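Local coordinates for extracellular solute-binding protein family 5 (Brucella melitensis, PDB 4ONY), which probably binds peptides or related solutes in the periplasm and delivers them to an ABC transporter for import, at residues Gly295-Lys304 with Tyr565-His576; Gln243-Lys251 with Gln586-Ser594. All blocks are in the same frame, centred on the assembly; numbering follows the deposited sequence. Where two conformers were deposited one is given.

How the interactions relate
The two contacts lie on the same side of the chain's centre, about 15 Å apart between their centres. Along the sequence the order is 243-251, 295-304, 565-576, 586-594, which nests interaction 1 inside the loop closed by interaction 2. Their later segments meet directly: strands 574-575 and 591-592 form a small antiparallel sheet, with probable backbone hydrogen bonds Arg573 O to Thr593 N and Glu575 N to Trp591 O, both 2.9 Å, and His576 packs on Trp590. Interaction 1 belongs to the three-stranded sheet 274-277, 566-571, 297-302, whereas interaction 2 joins the C-terminal segment to the loop leading into strand 251-257 of a four-stranded mixed sheet. The C-terminal region thus contacts both sheets.

Interaction 1 (Gly295-Lys304 with Tyr565-His576); sequences GKVIKDTFEK and YQWVARWDRIEH
Asp300 OD2 takes two good hydrogen bonds from opposite faces of its carboxylate, one from Arg570 and one from His576. Arg570 NE lies 2.7 Å from Asp300 OD2 in a nearly straight salt-bridging bond (168° at the hydrogen), well out of the carboxylate plane, and NH2 adds weak bonds to both carboxylate oxygens. His576 NE2 stands 2.7 Å from Asp300 OD2 in a more bent bond, with the oxygen in the imidazole plane; together the donors probably favour a charged carboxylate. Arg570 is extended from CG to NE after CG settles between backbone N and carbonyl carbon (chi1 70°), which carries the guanidinium over to Asp300. Its far end is fixed by NH1 donating to Ile574 O, and Ile298 covers one guanidinium face with CB and CG2. Beyond the acid, Phe302 directs its ring edge at the face of His576 in a T-shaped pair, planes 63° apart.

Ile298, Asp300, Phe302 and Arg570 project from one face of the nearly antiparallel strand pair 297-302 and 566-571, and His576, from beyond the turn, comes to meet them. Backbone bonds link the hydrogen-bonded pairs Ile298-Arg570, Asp300-Val568 and Phe302-Gln566; Asp572 N to Lys296 O, 2.8 Å, extends the pairing. On the other face Val297 CG2 sits over the Trp571 six-membered ring in a CH-pi contact, 3.5 Å from its centroid and close to the normal. At the opposite end Glu303 CG approaches Tyr565 CE1 to 3.3 Å, while a water joins Glu303 OE1 to Tyr565 OH.

Strand 566-571 is the middle of three, flanked by 274-277 and 297-302. Helices 260-268 and 290-293 pack the Val297 and Trp571 side, with Trp571 NE1 bonded to Phe267 O; on the His576 side Trp590 meets the imidazole and strand 574-575 pairs with 591-592.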
loop_
_atom_site.group_PDB
_atom_site.type_symbol
_atom_site.label_atom_id
_atom_site.label_comp_id
_atom_site.label_asym_id
_atom_site.label_seq_id
_atom_site.Cartn_x
_atom_site.Cartn_y
_atom_site.Cartn_z
ATOM N N GLY A 295 18.503 8.276 26.283
ATOM C CA GLY A 295 17.819 9.223 25.407
ATOM C C GLY A 295 18.545 9.610 24.139
ATOM O O GLY A 295 18.062 10.471 23.389
ATOM N N LYS A 296 19.642 8.930 23.820
ATOM C CA LYS A 296 20.334 9.154 22.565
ATOM C C LYS A 296 19.612 8.533 21.366
ATOM O O LYS A 296 19.747 9.016 20.232
ATOM C CB LYS A 296 21.756 8.603 22.662
ATOM C CG LYS A 296 22.618 9.391 23.610
ATOM C CD LYS A 296 23.981 8.702 23.731
ATOM C CE LYS A 296 24.982 9.587 24.467
ATOM N NZ LYS A 296 26.013 8.686 25.016
ATOM N N VAL A 297 18.950 7.404 21.609
ATOM C CA VAL A 297 18.014 6.781 20.662
ATOM C C VAL A 297 16.614 7.011 21.216
ATOM O O VAL A 297 16.344 6.736 22.390
ATOM C CB VAL A 297 18.309 5.278 20.452
ATOM C CG1 VAL A 297 17.152 4.556 19.773
ATOM C CG2 VAL A 297 19.576 5.090 19.638
ATOM N N ILE A 298 15.743 7.529 20.354
ATOM C CA ILE A 298 14.374 7.793 20.668
ATOM C C ILE A 298 13.508 6.811 19.911
ATOM O O ILE A 298 13.624 6.681 18.702
ATOM C CB ILE A 298 14.018 9.243 20.302
ATOM C CG1 ILE A 298 14.927 10.163 21.125
ATOM C CG2 ILE A 298 12.568 9.559 20.681
ATOM C CD1 ILE A 298 14.825 11.634 20.749
ATOM N N LYS A 299 12.601 6.144 20.624
ATOM C CA LYS A 299 11.564 5.325 20.000
ATOM C C LYS A 299 10.359 6.183 19.616
ATOM O O LYS A 299 9.512 6.471 20.469
ATOM C CB LYS A 299 11.155 4.198 20.961
ATOM C CG LYS A 299 12.307 3.276 21.304
ATOM C CD LYS A 299 11.880 2.180 22.267
ATOM C CE LYS A 299 11.139 1.111 21.497
ATOM N NZ LYS A 299 10.288 0.356 22.408
ATOM N N ASP A 300 10.268 6.603 18.355
ATOM C CA ASP A 300 9.174 7.465 17.931
ATOM C C ASP A 300 7.977 6.617 17.499
ATOM O O ASP A 300 8.149 5.527 16.951
ATOM C CB ASP A 300 9.535 8.317 16.720
ATOM C CG ASP A 300 9.974 9.701 17.065
ATOM O OD1 ASP A 300 9.823 10.110 18.209
ATOM O OD2 ASP A 300 10.496 10.403 16.186
ATOM N N THR A 301 6.788 7.153 17.699
ATOM C CA THR A 301 5.611 6.573 17.154
ATOM C C THR A 301 4.756 7.606 16.407
ATOM O O THR A 301 4.761 8.794 16.740
ATOM C CB THR A 301 4.769 5.948 18.240
ATOM O OG1 THR A 301 4.115 6.999 18.934
ATOM C CG2 THR A 301 5.607 5.085 19.196
ATOM N N PHE A 302 4.056 7.127 15.382
ATOM C CA PHE A 302 3.234 7.964 14.522
ATOM C C PHE A 302 1.903 7.271 14.219
ATOM O O PHE A 302 1.792 6.065 14.341
ATOM C CB PHE A 302 3.956 8.182 13.195
ATOM C CG PHE A 302 5.361 8.715 13.328
ATOM C CD1 PHE A 302 6.422 7.849 13.459
ATOM C CD2 PHE A 302 5.620 10.056 13.293
ATOM C CE1 PHE A 302 7.715 8.306 13.594
ATOM C CE2 PHE A 302 6.894 10.542 13.405
ATOM C CZ PHE A 302 7.952 9.656 13.594
ATOM N N GLU A 303 0.887 8.046 13.853
ATOM C CA GLU A 303 -0.344 7.466 13.391
ATOM C C GLU A 303 -0.570 7.936 12.013
ATOM O O GLU A 303 -0.019 8.948 11.600
ATOM C CB GLU A 303 -1.520 7.885 14.265
ATOM C CG GLU A 303 -1.440 7.297 15.642
ATOM C CD GLU A 303 -2.566 7.805 16.530
ATOM O OE1 GLU A 303 -2.374 8.893 17.147
ATOM O OE2 GLU A 303 -3.598 7.106 16.599
ATOM N N LYS A 304 -1.363 7.195 11.287
ATOM C CA LYS A 304 -1.647 7.548 9.916
ATOM C C LYS A 304 -3.119 7.281 9.663
ATOM O O LYS A 304 -3.731 6.472 10.358
ATOM C CB LYS A 304 -0.747 6.760 8.967
ATOM C CG LYS A 304 -0.993 5.256 8.935
ATOM C CD LYS A 304 0.068 4.610 8.053
ATOM C CE LYS A 304 -0.067 3.092 7.970
ATOM N NZ LYS A 304 -1.133 2.701 7.016
ATOM N N TYR A 565 0.219 1.844 15.506
ATOM C CA TYR A 565 1.147 2.934 15.286
ATOM C C TYR A 565 2.288 2.488 14.381
ATOM O O TYR A 565 2.708 1.333 14.435
ATOM C CB TYR A 565 1.723 3.385 16.631
ATOM C CG TYR A 565 0.693 3.915 17.608
ATOM C CD1 TYR A 565 0.342 5.253 17.599
ATOM C CD2 TYR A 565 0.087 3.089 18.522
ATOM C CE1 TYR A 565 -0.594 5.768 18.475
ATOM C CE2 TYR A 565 -0.885 3.583 19.412
ATOM C CZ TYR A 565 -1.228 4.933 19.381
ATOM O OH TYR A 565 -2.165 5.553 20.232
ATOM N N GLN A 566 2.853 3.440 13.664
ATOM C CA GLN A 566 4.090 3.260 12.934
ATOM C C GLN A 566 5.202 3.516 13.954
ATOM O O GLN A 566 5.080 4.402 14.821
ATOM C CB GLN A 566 4.256 4.313 11.852
ATOM C CG GLN A 566 3.169 4.365 10.776
ATOM C CD GLN A 566 3.480 5.452 9.733
ATOM O OE1 GLN A 566 3.574 6.636 10.062
ATOM N NE2 GLN A 566 3.653 5.035 8.460
ATOM N N TRP A 567 6.275 2.764 13.811
ATOM C CA TRP A 567 7.358 2.815 14.748
ATOM C C TRP A 567 8.639 3.091 14.040
ATOM O O TRP A 567 9.017 2.322 13.154
ATOM C CB TRP A 567 7.475 1.434 15.434
ATOM C CG TRP A 567 6.382 1.021 16.354
ATOM C CD1 TRP A 567 5.579 1.823 17.111
ATOM C CD2 TRP A 567 6.063 -0.307 16.706
ATOM N NE1 TRP A 567 4.736 1.073 17.866
ATOM C CE2 TRP A 567 5.026 -0.248 17.665
ATOM C CE3 TRP A 567 6.552 -1.535 16.319
ATOM C CZ2 TRP A 567 4.486 -1.388 18.258
ATOM C CZ3 TRP A 567 5.974 -2.697 16.875
ATOM C CH2 TRP A 567 4.958 -2.609 17.830
ATOM N N VAL A 568 9.339 4.135 14.468
ATOM C CA VAL A 568 10.683 4.450 13.961
ATOM C C VAL A 568 11.588 4.843 15.122
ATOM O O VAL A 568 11.299 5.792 15.861
ATOM C CB VAL A 568 10.688 5.614 12.932
ATOM C CG1 VAL A 568 12.087 5.806 12.385
ATOM C CG2 VAL A 568 9.710 5.357 11.782
ATOM N N ALA A 569 12.660 4.081 15.329
ATOM C CA ALA A 569 13.648 4.427 16.338
ATOM C C ALA A 569 14.689 5.263 15.628
ATOM O O ALA A 569 14.966 5.019 14.452
ATOM C CB ALA A 569 14.282 3.190 16.955
ATOM N N ARG A 570 15.190 6.290 16.284
ATOM C CA ARG A 570 16.143 7.185 15.648
ATOM C C ARG A 570 17.182 7.698 16.641
ATOM O O ARG A 570 16.856 7.983 17.810
ATOM C CB ARG A 570 15.427 8.361 14.982
ATOM C CG ARG A 570 14.812 9.375 15.933
ATOM C CD ARG A 570 14.064 10.530 15.226
ATOM N NE ARG A 570 13.090 11.068 16.156
ATOM C CZ ARG A 570 13.343 11.982 17.092
ATOM N NH1 ARG A 570 14.517 12.604 17.207
ATOM N NH2 ARG A 570 12.366 12.325 17.906
ATOM N N TRP A 571 18.422 7.815 16.176
ATOM C CA TRP A 571 19.420 8.621 16.899
ATOM C C TRP A 571 18.935 10.087 16.943
ATOM O O TRP A 571 18.345 10.596 15.998
ATOM C CB TRP A 571 20.824 8.464 16.304
ATOM C CG TRP A 571 21.359 7.059 16.551
ATOM C CD1 TRP A 571 21.186 5.968 15.748
ATOM C CD2 TRP A 571 22.139 6.619 17.659
ATOM N NE1 TRP A 571 21.767 4.860 16.310
ATOM C CE2 TRP A 571 22.378 5.226 17.474
ATOM C CE3 TRP A 571 22.627 7.251 18.808
ATOM C CZ2 TRP A 571 23.092 4.456 18.386
ATOM C CZ3 TRP A 571 23.335 6.497 19.717
ATOM C CH2 TRP A 571 23.570 5.092 19.513
ATOM N N ASP A 572 19.192 10.745 18.057
ATOM C CA ASP A 572 18.628 12.064 18.284
ATOM C C ASP A 572 19.253 13.187 17.428
ATOM O O ASP A 572 18.775 14.286 17.450
ATOM C CB ASP A 572 18.657 12.414 19.785
ATOM C CG ASP A 572 20.017 12.667 20.303
ATOM O OD1 ASP A 572 21.031 12.551 19.592
ATOM O OD2 ASP A 572 20.081 13.007 21.473
ATOM N N ARG A 573 20.304 12.881 16.676
ATOM C CA ARG A 573 20.816 13.760 15.641
ATOM C C ARG A 573 19.899 13.855 14.409
ATOM O O ARG A 573 20.141 14.653 13.504
ATOM C CB ARG A 573 22.191 13.293 15.202
ATOM C CG ARG A 573 22.167 11.924 14.542
ATOM C CD ARG A 573 23.575 11.423 14.337
ATOM N NE ARG A 573 23.600 10.049 13.823
ATOM C CZ ARG A 573 24.098 9.009 14.470
ATOM N NH1 ARG A 573 24.580 9.134 15.689
ATOM N NH2 ARG A 573 24.074 7.835 13.899
ATOM N N ILE A 574 18.853 13.038 14.367
ATOM C CA ILE A 574 17.855 13.118 13.320
ATOM C C ILE A 574 16.569 13.672 13.891
ATOM O O ILE A 574 16.106 13.145 14.911
ATOM C CB ILE A 574 17.539 11.719 12.761
ATOM C CG1 ILE A 574 18.818 11.039 12.238
ATOM C CG2 ILE A 574 16.491 11.804 11.656
ATOM C CD1 ILE A 574 19.548 11.796 11.172
ATOM N N GLU A 575 15.973 14.692 13.229
ATOM C CA GLU A 575 14.705 15.274 13.667
ATOM C C GLU A 575 13.654 15.291 12.562
ATOM O O GLU A 575 13.967 15.047 11.383
ATOM C CB GLU A 575 14.963 16.672 14.208
ATOM C CG GLU A 575 15.863 16.612 15.442
ATOM C CD GLU A 575 16.061 17.969 16.094
ATOM O OE1 GLU A 575 15.715 18.989 15.468
ATOM O OE2 GLU A 575 16.541 18.022 17.239
ATOM N N HIS A 576 12.427 15.567 12.942
ATOM C CA HIS A 576 11.307 15.608 11.997
ATOM C C HIS A 576 10.294 16.657 12.419
ATOM O O HIS A 576 10.296 17.090 13.582
ATOM C CB HIS A 576 10.640 14.236 11.877
ATOM C CG HIS A 576 10.090 13.726 13.164
ATOM N ND1 HIS A 576 8.960 14.255 13.766
ATOM C CD2 HIS A 576 10.520 12.733 13.978
ATOM C CE1 HIS A 576 8.725 13.618 14.893
ATOM N NE2 HIS A 576 9.644 12.682 15.036
HETATM O O HOH W 1 -2.687 8.155 19.844
#

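Interaction 2 (Gln243-Lys251 with Gln586-Ser594); sequences QRGFNNFDK and QLPAWWHTS
Trp590 O draws together Asn248 and a water that also serves Pro588. Asn248 ND2 donates to Trp590 O at 3.0 Å, nearly straight (168°) and with the acceptor in the amide plane, although the donor stands 57° above the carbonyl plane. The same nitrogen donates to Gly245 O at 3.0 Å, so the amide bridges its own loop and the 586-594 segment. With CG anti to the carbonyl carbon (chi1 -55°), the amide is directed at the 586-594 segment, and OD1 is taken by Lys43 NZ, which further restricts its rotation. The shared water accepts from Asn248 N and donates to both Pro588 O and Trp590 O, the last at 2.7 Å. A second water spans Gly245 O and Ala589 O, while Asn247 N makes a weak bond to Pro588 O.

Two phenylalanines supply the apolar part. Phe246 CD1 packs 3.8 Å from Pro588 CB, and the carbonyl of Pro588 lies at the edge of this ring, near its plane. Phe249 extends farther along the segment: its CE1 sits 3.3 Å from Trp591 C, and its CZ is 4.0 Å from Trp590 CB. Leu587 O meets the Phe249 ring at its edge, while Leu587 CD2 covers one face of the Trp590 indole.

Gly245 occupies the type II turn Gln243-Phe246 with positive phi, a conformation that favours glycine. This turn lies in the connection between antiparallel neighbours 226-231 and 251-257, which the Asn248 amide and bridging waters join to the 3-10 segment 587-589 and the C-terminal strand 591-592 of this solute-binding protein.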
loop_
_atom_site.group_PDB
_atom_site.type_symbol
_atom_site.label_atom_id
_atom_site.label_comp_id
_atom_site.label_asym_id
_atom_site.label_seq_id
_atom_site.Cartn_x
_atom_site.Cartn_y
_atom_site.Cartn_z
ATOM N N GLN A 243 8.552 21.900 -2.968
ATOM C CA GLN A 243 9.805 21.302 -2.483
ATOM C C GLN A 243 10.323 21.941 -1.191
ATOM O O GLN A 243 11.361 21.546 -0.649
ATOM C CB GLN A 243 10.862 21.373 -3.571
ATOM C CG GLN A 243 10.542 20.575 -4.833
ATOM C CD GLN A 243 10.780 19.080 -4.644
ATOM O OE1 GLN A 243 11.851 18.575 -4.913
ATOM N NE2 GLN A 243 9.794 18.397 -4.094
ATOM N N ARG A 244 9.597 22.918 -0.685
ATOM C CA ARG A 244 10.046 23.625 0.482
ATOM C C ARG A 244 9.981 22.735 1.756
ATOM O O ARG A 244 8.954 22.159 2.023
ATOM C CB ARG A 244 9.231 24.882 0.664
ATOM C CG ARG A 244 9.720 25.673 1.859
ATOM C CD ARG A 244 9.534 27.148 1.668
ATOM N NE ARG A 244 10.184 27.864 2.780
ATOM C CZ ARG A 244 9.943 29.131 3.100
ATOM N NH1 ARG A 244 9.044 29.842 2.413
ATOM N NH2 ARG A 244 10.590 29.684 4.126
ATOM N N GLY A 245 11.098 22.639 2.487
ATOM C CA GLY A 245 11.288 21.703 3.624
ATOM C C GLY A 245 11.510 20.219 3.302
ATOM O O GLY A 245 11.459 19.365 4.202
ATOM N N PHE A 246 11.765 19.896 2.028
ATOM C CA PHE A 246 12.178 18.574 1.626
ATOM C C PHE A 246 13.673 18.627 1.241
ATOM O O PHE A 246 14.263 19.702 1.098
ATOM C CB PHE A 246 11.381 18.102 0.393
ATOM C CG PHE A 246 9.912 17.757 0.661
ATOM C CD1 PHE A 246 9.577 16.671 1.413
ATOM C CD2 PHE A 246 8.894 18.504 0.089
ATOM C CE1 PHE A 246 8.241 16.340 1.652
ATOM C CE2 PHE A 246 7.559 18.171 0.293
ATOM C CZ PHE A 246 7.225 17.070 1.069
ATOM N N ASN A 247 14.267 17.459 1.069
ATOM C CA ASN A 247 15.633 17.341 0.583
ATOM C C ASN A 247 16.622 18.015 1.503
ATOM O O ASN A 247 17.504 18.721 1.058
ATOM C CB ASN A 247 15.740 17.927 -0.841
ATOM C CG ASN A 247 14.667 17.386 -1.758
ATOM O OD1 ASN A 247 14.397 16.179 -1.773
ATOM N ND2 ASN A 247 14.066 18.264 -2.552
ATOM N N ASN A 248 16.448 17.787 2.796
ATOM C CA ASN A 248 17.205 18.499 3.787
ATOM C C ASN A 248 18.592 17.892 4.034
ATOM O O ASN A 248 19.528 18.607 4.389
ATOM C CB ASN A 248 16.423 18.588 5.102
ATOM C CG ASN A 248 15.049 19.210 4.923
ATOM O OD1 ASN A 248 14.890 20.301 4.336
ATOM N ND2 ASN A 248 14.032 18.521 5.423
ATOM N N PHE A 249 18.711 16.586 3.893
ATOM C CA PHE A 249 20.000 15.937 4.051
ATOM C C PHE A 249 20.867 16.278 2.850
ATOM O O PHE A 249 20.387 16.255 1.720
ATOM C CB PHE A 249 19.835 14.430 4.201
ATOM C CG PHE A 249 18.986 14.035 5.380
ATOM C CD1 PHE A 249 19.471 14.204 6.668
ATOM C CD2 PHE A 249 17.707 13.520 5.194
ATOM C CE1 PHE A 249 18.707 13.873 7.768
ATOM C CE2 PHE A 249 16.948 13.183 6.271
ATOM C CZ PHE A 249 17.445 13.363 7.573
ATOM N N ASP A 250 22.123 16.608 3.084
ATOM C CA ASP A 250 23.024 16.840 1.972
ATOM C C ASP A 250 23.584 15.539 1.386
ATOM O O ASP A 250 24.181 15.548 0.324
ATOM C CB ASP A 250 24.137 17.839 2.310
ATOM C CG ASP A 250 24.987 17.426 3.483
ATOM O OD1 ASP A 250 25.131 16.220 3.760
ATOM O OD2 ASP A 250 25.558 18.323 4.141
ATOM N N LYS A 251 23.378 14.431 2.106
ATOM C CA LYS A 251 23.843 13.118 1.672
ATOM C C LYS A 251 22.941 12.062 2.264
ATOM O O LYS A 251 22.590 12.145 3.446
ATOM C CB LYS A 251 25.271 12.870 2.161
ATOM C CG LYS A 251 25.815 11.527 1.727
ATOM C CD LYS A 251 27.327 11.476 1.830
ATOM C CE LYS A 251 27.733 11.297 3.276
ATOM N NZ LYS A 251 29.170 10.883 3.305
ATOM N N GLN A 586 7.112 10.964 7.066
ATOM C CA GLN A 586 7.665 11.197 5.741
ATOM C C GLN A 586 9.158 11.546 5.844
ATOM O O GLN A 586 9.522 12.675 6.144
ATOM C CB GLN A 586 6.917 12.367 5.110
ATOM C CG GLN A 586 5.458 12.141 4.903
ATOM C CD GLN A 586 5.227 11.043 3.930
ATOM O OE1 GLN A 586 5.796 11.051 2.845
ATOM N NE2 GLN A 586 4.399 10.068 4.304
ATOM N N LEU A 587 10.004 10.545 5.625
ATOM C CA LEU A 587 11.440 10.705 5.745
ATOM C C LEU A 587 12.009 11.861 4.950
ATOM O O LEU A 587 12.972 12.500 5.405
ATOM C CB LEU A 587 12.177 9.426 5.347
ATOM C CG LEU A 587 11.916 8.202 6.209
ATOM C CD1 LEU A 587 12.886 7.106 5.811
ATOM C CD2 LEU A 587 12.084 8.547 7.702
ATOM N N PRO A 588 11.464 12.135 3.729
ATOM C CA PRO A 588 12.008 13.248 2.955
ATOM C C PRO A 588 11.846 14.635 3.619
ATOM O O PRO A 588 12.479 15.576 3.177
ATOM C CB PRO A 588 11.204 13.203 1.647
ATOM C CG PRO A 588 10.806 11.783 1.515
ATOM C CD PRO A 588 10.552 11.307 2.925
ATOM N N ALA A 589 10.972 14.752 4.626
ATOM C CA ALA A 589 10.829 15.969 5.386
ATOM C C ALA A 589 11.690 15.987 6.665
ATOM O O ALA A 589 11.698 16.994 7.415
ATOM C CB ALA A 589 9.376 16.143 5.736
ATOM N N TRP A 590 12.421 14.901 6.940
ATOM C CA TRP A 590 13.278 14.865 8.128
ATOM C C TRP A 590 14.595 15.625 7.843
ATOM O O TRP A 590 14.905 15.962 6.664
ATOM C CB TRP A 590 13.544 13.402 8.561
ATOM C CG TRP A 590 12.274 12.722 9.081
ATOM C CD1 TRP A 590 10.999 13.062 8.782
ATOM C CD2 TRP A 590 12.197 11.613 9.971
ATOM N NE1 TRP A 590 10.118 12.222 9.416
ATOM C CE2 TRP A 590 10.829 11.320 10.153
ATOM C CE3 TRP A 590 13.146 10.821 10.618
ATOM C CZ2 TRP A 590 10.391 10.302 10.981
ATOM C CZ3 TRP A 590 12.715 9.777 11.419
ATOM C CH2 TRP A 590 11.351 9.538 11.611
ATOM N N TRP A 591 15.352 15.876 8.896
ATOM C CA TRP A 591 16.611 16.635 8.804
ATOM C C TRP A 591 17.603 16.207 9.873
ATOM O O TRP A 591 17.305 15.382 10.763
ATOM C CB TRP A 591 16.352 18.161 8.851
ATOM C CG TRP A 591 15.821 18.699 10.147
ATOM C CD1 TRP A 591 16.556 19.069 11.230
ATOM C CD2 TRP A 591 14.459 18.915 10.507
ATOM N NE1 TRP A 591 15.753 19.510 12.228
ATOM C CE2 TRP A 591 14.449 19.425 11.819
ATOM C CE3 TRP A 591 13.242 18.716 9.859
ATOM C CZ2 TRP A 591 13.262 19.784 12.483
ATOM C CZ3 TRP A 591 12.048 19.057 10.535
ATOM C CH2 TRP A 591 12.077 19.577 11.823
ATOM N N HIS A 592 18.809 16.732 9.749
ATOM C CA HIS A 592 19.866 16.488 10.693
ATOM C C HIS A 592 19.946 17.696 11.598
ATOM O O HIS A 592 19.872 18.830 11.118
ATOM C CB HIS A 592 21.170 16.288 9.935
ATOM C CG HIS A 592 22.244 15.652 10.749
ATOM N ND1 HIS A 592 22.852 16.280 11.815
ATOM C CD2 HIS A 592 22.820 14.438 10.654
ATOM C CE1 HIS A 592 23.781 15.490 12.323
ATOM N NE2 HIS A 592 23.779 14.367 11.637
ATOM N N THR A 593 20.111 17.473 12.905
ATOM C CA THR A 593 20.239 18.587 13.838
ATOM C C THR A 593 21.524 19.361 13.559
ATOM O O THR A 593 22.478 18.822 13.013
ATOM C CB THR A 593 20.320 18.152 15.312
ATOM O OG1 THR A 593 21.397 17.225 15.473
ATOM C CG2 THR A 593 19.089 17.492 15.716
ATOM N N SER A 594 21.485 20.641 13.885
ATOM C CA SER A 594 22.637 21.570 13.766
ATOM C C SER A 594 23.843 21.219 14.619
ATOM O O SER A 594 23.712 21.143 15.830
ATOM C CB SER A 594 22.168 22.971 14.162
ATOM O OG SER A 594 21.126 23.378 13.280
HETATM O O HOH W 2 10.614 19.492 6.773
HETATM O O HOH W 3 15.051 15.620 3.990
HETATM O O HOH W 4 19.692 18.452 7.399
#